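Local atomic coordinates of TetR family transcriptional regulator (Chloroflexus aurantiacus, PDB entry 3NRG), a protein that probably binds cis-regulatory DNA through a helix-turn-helix motif as a transcription factor of the TetR family. Residues 88-99 and 203-211. Sequence-based numbering, arbitrary orientation.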
loop_
_atom_site.group_PDB
_atom_site.type_symbol
_atom_site.label_atom_id
_atom_site.label_comp_id
_atom_site.label_asym_id
_atom_site.label_seq_id
_atom_site.Cartn_x
_atom_site.Cartn_y
_atom_site.Cartn_z
ATOM N N PHE A 88 -0.620 -18.281 -11.423
ATOM C CA PHE A 88 -1.879 -17.928 -10.767
ATOM C C PHE A 88 -1.901 -18.283 -9.287
ATOM O O PHE A 88 -2.459 -17.529 -8.489
ATOM C CB PHE A 88 -3.075 -18.509 -11.525
ATOM C CG PHE A 88 -3.210 -17.906 -12.903
ATOM C CD1 PHE A 88 -3.664 -16.598 -13.067
ATOM C CD2 PHE A 88 -2.794 -18.605 -14.029
ATOM C CE1 PHE A 88 -3.722 -16.017 -14.334
ATOM C CE2 PHE A 88 -2.880 -18.031 -15.299
ATOM C CZ PHE A 88 -3.351 -16.743 -15.443
ATOM N N ALA A 89 -1.209 -19.369 -8.904
ATOM C CA ALA A 89 -1.072 -19.744 -7.500
ATOM C C ALA A 89 -0.181 -18.720 -6.787
ATOM O O ALA A 89 -0.449 -18.367 -5.634
ATOM C CB ALA A 89 -0.479 -21.131 -7.384
ATOM N N TYR A 90 0.830 -18.178 -7.510
ATOM C CA TYR A 90 1.700 -17.126 -6.992
ATOM C C TYR A 90 0.944 -15.804 -6.872
ATOM O O TYR A 90 1.095 -15.107 -5.870
ATOM C CB TYR A 90 2.954 -16.957 -7.877
ATOM C CG TYR A 90 3.763 -15.718 -7.545
ATOM C CD1 TYR A 90 4.488 -15.632 -6.360
ATOM C CD2 TYR A 90 3.787 -14.625 -8.406
ATOM C CE1 TYR A 90 5.194 -14.478 -6.027
ATOM C CE2 TYR A 90 4.500 -13.471 -8.089
ATOM C CZ TYR A 90 5.208 -13.406 -6.902
ATOM O OH TYR A 90 5.909 -12.275 -6.590
ATOM N N LEU A 91 0.126 -15.457 -7.893
ATOM C CA LEU A 91 -0.669 -14.228 -7.894
ATOM C C LEU A 91 -1.660 -14.190 -6.736
ATOM O O LEU A 91 -1.872 -13.126 -6.152
ATOM C CB LEU A 91 -1.392 -14.034 -9.238
ATOM C CG LEU A 91 -0.524 -13.545 -10.416
ATOM C CD1 LEU A 91 -1.288 -13.610 -11.704
ATOM C CD2 LEU A 91 -0.023 -12.129 -10.188
ATOM N N ARG A 92 -2.229 -15.356 -6.366
ATOM C CA ARG A 92 -3.139 -15.472 -5.218
ATOM C C ARG A 92 -2.377 -15.169 -3.920
ATOM O O ARG A 92 -2.902 -14.472 -3.053
ATOM C CB ARG A 92 -3.782 -16.880 -5.168
ATOM C CG ARG A 92 -4.908 -17.022 -4.137
ATOM C CD ARG A 92 -4.402 -17.537 -2.795
ATOM N NE ARG A 92 -5.392 -17.359 -1.731
ATOM C CZ ARG A 92 -6.250 -18.299 -1.346
ATOM N NH1 ARG A 92 -6.247 -19.492 -1.932
ATOM N NH2 ARG A 92 -7.114 -18.056 -0.370
ATOM N N TRP A 93 -1.136 -15.689 -3.799
ATOM C CA TRP A 93 -0.272 -15.431 -2.654
ATOM C C TRP A 93 0.082 -13.933 -2.581
ATOM O O TRP A 93 -0.022 -13.332 -1.512
ATOM C CB TRP A 93 1.010 -16.291 -2.742
ATOM C CG TRP A 93 1.997 -16.040 -1.633
ATOM C CD1 TRP A 93 2.062 -16.682 -0.431
ATOM C CD2 TRP A 93 3.074 -15.089 -1.642
ATOM N NE1 TRP A 93 3.103 -16.181 0.317
ATOM C CE2 TRP A 93 3.738 -15.198 -0.399
ATOM C CE3 TRP A 93 3.546 -14.153 -2.583
ATOM C CZ2 TRP A 93 4.835 -14.393 -0.062
ATOM C CZ3 TRP A 93 4.633 -13.359 -2.250
ATOM C CH2 TRP A 93 5.269 -13.486 -1.006
ATOM N N LEU A 94 0.474 -13.333 -3.727
ATOM C CA LEU A 94 0.854 -11.919 -3.809
ATOM C C LEU A 94 -0.342 -10.986 -3.531
ATOM O O LEU A 94 -0.170 -9.925 -2.920
ATOM C CB LEU A 94 1.472 -11.615 -5.184
ATOM C CG LEU A 94 2.153 -10.247 -5.344
ATOM C CD1 LEU A 94 3.428 -10.147 -4.467
ATOM C CD2 LEU A 94 2.479 -9.977 -6.809
ATOM N N LEU A 95 -1.545 -11.385 -3.973
ATOM C CA LEU A 95 -2.775 -10.625 -3.728
ATOM C C LEU A 95 -3.117 -10.658 -2.234
ATOM O O LEU A 95 -3.456 -9.626 -1.659
ATOM C CB LEU A 95 -3.932 -11.212 -4.571
ATOM C CG LEU A 95 -5.252 -10.431 -4.604
ATOM C CD1 LEU A 95 -5.029 -8.967 -4.964
ATOM C CD2 LEU A 95 -6.218 -11.063 -5.585
ATOM N N ASP A 96 -2.946 -11.838 -1.599
ATOM C CA ASP A 96 -3.179 -12.043 -0.171
ATOM C C ASP A 96 -2.211 -11.195 0.677
ATOM O O ASP A 96 -2.642 -10.548 1.632
ATOM C CB ASP A 96 -3.023 -13.529 0.176
ATOM C CG ASP A 96 -4.103 -14.067 1.086
ATOM O OD1 ASP A 96 -4.189 -13.599 2.252
ATOM O OD2 ASP A 96 -4.814 -15.009 0.669
ATOM N N VAL A 97 -0.909 -11.183 0.307
ATOM C CA VAL A 97 0.121 -10.395 0.997
ATOM C C VAL A 97 -0.209 -8.887 0.950
ATOM O O VAL A 97 -0.205 -8.220 1.989
ATOM C CB VAL A 97 1.542 -10.698 0.436
ATOM C CG1 VAL A 97 2.556 -9.656 0.902
ATOM C CG2 VAL A 97 1.994 -12.101 0.827
ATOM N N GLY A 98 -0.517 -8.383 -0.249
ATOM C CA GLY A 98 -0.872 -6.983 -0.461
ATOM C C GLY A 98 -2.043 -6.537 0.389
ATOM O O GLY A 98 -2.014 -5.452 0.974
ATOM N N ILE A 99 -3.065 -7.398 0.496
ATOM C CA ILE A 99 -4.261 -7.150 1.300
ATOM C C ILE A 99 -3.932 -7.212 2.818
ATOM O O ILE A 99 -4.415 -6.371 3.585
ATOM C CB ILE A 99 -5.398 -8.132 0.867
ATOM C CG1 ILE A 99 -5.928 -7.758 -0.558
ATOM C CG2 ILE A 99 -6.537 -8.160 1.886
ATOM C CD1 ILE A 99 -6.668 -8.901 -1.321
ATOM N N ILE A 203 -10.997 -13.483 -2.953
ATOM C CA ILE A 203 -9.635 -13.527 -3.490
ATOM C C ILE A 203 -9.480 -14.702 -4.463
ATOM O O ILE A 203 -8.958 -14.511 -5.564
ATOM C CB ILE A 203 -8.582 -13.548 -2.342
ATOM C CG1 ILE A 203 -8.594 -12.201 -1.570
ATOM C CG2 ILE A 203 -7.170 -13.865 -2.875
ATOM C CD1 ILE A 203 -8.022 -12.275 -0.157
ATOM N N GLU A 204 -10.020 -15.897 -4.095
ATOM C CA GLU A 204 -9.991 -17.087 -4.957
ATOM C C GLU A 204 -10.846 -16.879 -6.217
ATOM O O GLU A 204 -10.400 -17.207 -7.317
ATOM C CB GLU A 204 -10.455 -18.334 -4.188
ATOM C CG GLU A 204 -9.477 -18.797 -3.117
ATOM C CD GLU A 204 -9.935 -19.981 -2.280
ATOM O OE1 GLU A 204 -11.087 -20.442 -2.464
ATOM O OE2 GLU A 204 -9.140 -20.442 -1.427
ATOM N N GLN A 205 -12.057 -16.285 -6.059
ATOM C CA GLN A 205 -12.956 -15.952 -7.174
ATOM C C GLN A 205 -12.265 -15.011 -8.174
ATOM O O GLN A 205 -12.344 -15.240 -9.379
ATOM C CB GLN A 205 -14.246 -15.308 -6.648
ATOM C CG GLN A 205 -15.357 -16.306 -6.345
ATOM C CD GLN A 205 -16.283 -16.537 -7.528
ATOM O OE1 GLN A 205 -16.173 -15.903 -8.585
ATOM N NE2 GLN A 205 -17.257 -17.404 -7.346
ATOM N N VAL A 206 -11.557 -13.973 -7.661
ATOM C CA VAL A 206 -10.822 -13.000 -8.483
ATOM C C VAL A 206 -9.742 -13.693 -9.320
ATOM O O VAL A 206 -9.662 -13.463 -10.529
ATOM C CB VAL A 206 -10.238 -11.845 -7.621
ATOM C CG1 VAL A 206 -9.138 -11.099 -8.366
ATOM C CG2 VAL A 206 -11.331 -10.888 -7.177
ATOM N N ILE A 207 -8.935 -14.565 -8.683
ATOM C CA ILE A 207 -7.877 -15.318 -9.369
ATOM C C ILE A 207 -8.466 -16.277 -10.423
ATOM O O ILE A 207 -7.931 -16.360 -11.531
ATOM C CB ILE A 207 -6.935 -16.033 -8.344
ATOM C CG1 ILE A 207 -6.222 -15.008 -7.407
ATOM C CG2 ILE A 207 -5.921 -16.957 -9.038
ATOM C CD1 ILE A 207 -5.290 -13.927 -8.121
ATOM N N ASP A 208 -9.611 -16.941 -10.102
ATOM C CA ASP A 208 -10.296 -17.853 -11.036
ATOM C C ASP A 208 -10.707 -17.129 -12.318
ATOM O O ASP A 208 -10.531 -17.674 -13.409
ATOM C CB ASP A 208 -11.530 -18.503 -10.372
ATOM C CG ASP A 208 -11.214 -19.505 -9.271
ATOM O OD1 ASP A 208 -10.022 -19.837 -9.092
ATOM O OD2 ASP A 208 -12.164 -19.957 -8.591
ATOM N N ILE A 209 -11.237 -15.891 -12.190
ATOM C CA ILE A 209 -11.646 -15.076 -13.337
ATOM C C ILE A 209 -10.426 -14.733 -14.209
ATOM O O ILE A 209 -10.462 -14.943 -15.427
ATOM C CB ILE A 209 -12.435 -13.808 -12.878
ATOM C CG1 ILE A 209 -13.767 -14.206 -12.185
ATOM C CG2 ILE A 209 -12.689 -12.833 -14.070
ATOM C CD1 ILE A 209 -14.373 -13.112 -11.256
ATOM N N LEU A 210 -9.322 -14.278 -13.574
ATOM C CA LEU A 210 -8.087 -13.919 -14.281
ATOM C C LEU A 210 -7.421 -15.144 -14.915
ATOM O O LEU A 210 -6.890 -15.050 -16.026
ATOM C CB LEU A 210 -7.107 -13.205 -13.334
ATOM C CG LEU A 210 -7.601 -11.879 -12.707
ATOM C CD1 LEU A 210 -6.721 -11.470 -11.556
ATOM C CD2 LEU A 210 -7.679 -10.765 -13.741
ATOM N N GLU A 211 -7.493 -16.308 -14.227
ATOM C CA GLU A 211 -6.928 -17.565 -14.718
ATOM C C GLU A 211 -7.651 -18.044 -15.982
ATOM O O GLU A 211 -6.997 -18.314 -16.990
ATOM C CB GLU A 211 -6.965 -18.640 -13.620
ATOM C CG GLU A 211 -6.239 -19.923 -13.989
ATOM C CD GLU A 211 -6.321 -21.020 -12.949
ATOM O OE1 GLU A 211 -7.332 -21.076 -12.213
ATOM O OE2 GLU A 211 -5.396 -21.862 -12.910
#
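Glu204 OE2 receives two N-H groups from Arg92: NH1 at 3.1 Å, which approaches the anti lone pair, and NH2 in a weak bond at 3.3 Å. Neither bond is straight: one oxygen serves both nitrogens and lies tilted from the guanidinium plane. The two planes stand 89° apart, with CG of Glu204 over a guanidinium face. A bend at chi2 (-93°) turns the arginine's head across to Glu204, while its NE donates a weak hydrogen bond of 3.4 Å to Asp96 OD2, part of a salt bridge, extending the charged network one turn along its own helix. Beneath the charges the contact is apolar. Ile207 is a knob among Phe88, Leu91, Arg92 and Leu95, its CD1 meeting Leu95 CD2 at 3.9 Å; Ile203 fills the next hole, reaching Ile99 tip to tip. At the far end the Phe88 ring lays one face over Glu211, a CH-pi contact with CA 3.7 Å from the centroid and CG 3.7 Å from Phe88 CD2, while the carboxylate pairs with Arg215. Cutting Phe88 back to an alanine would probably strip Glu211 CA and CG of this aromatic cover. Knobs-into-holes packing of roughly antiparallel segments, axes at 142°, here joins helices 87-104 and 196-214 within the all-helical C-terminal domain of a TetR-family regulator.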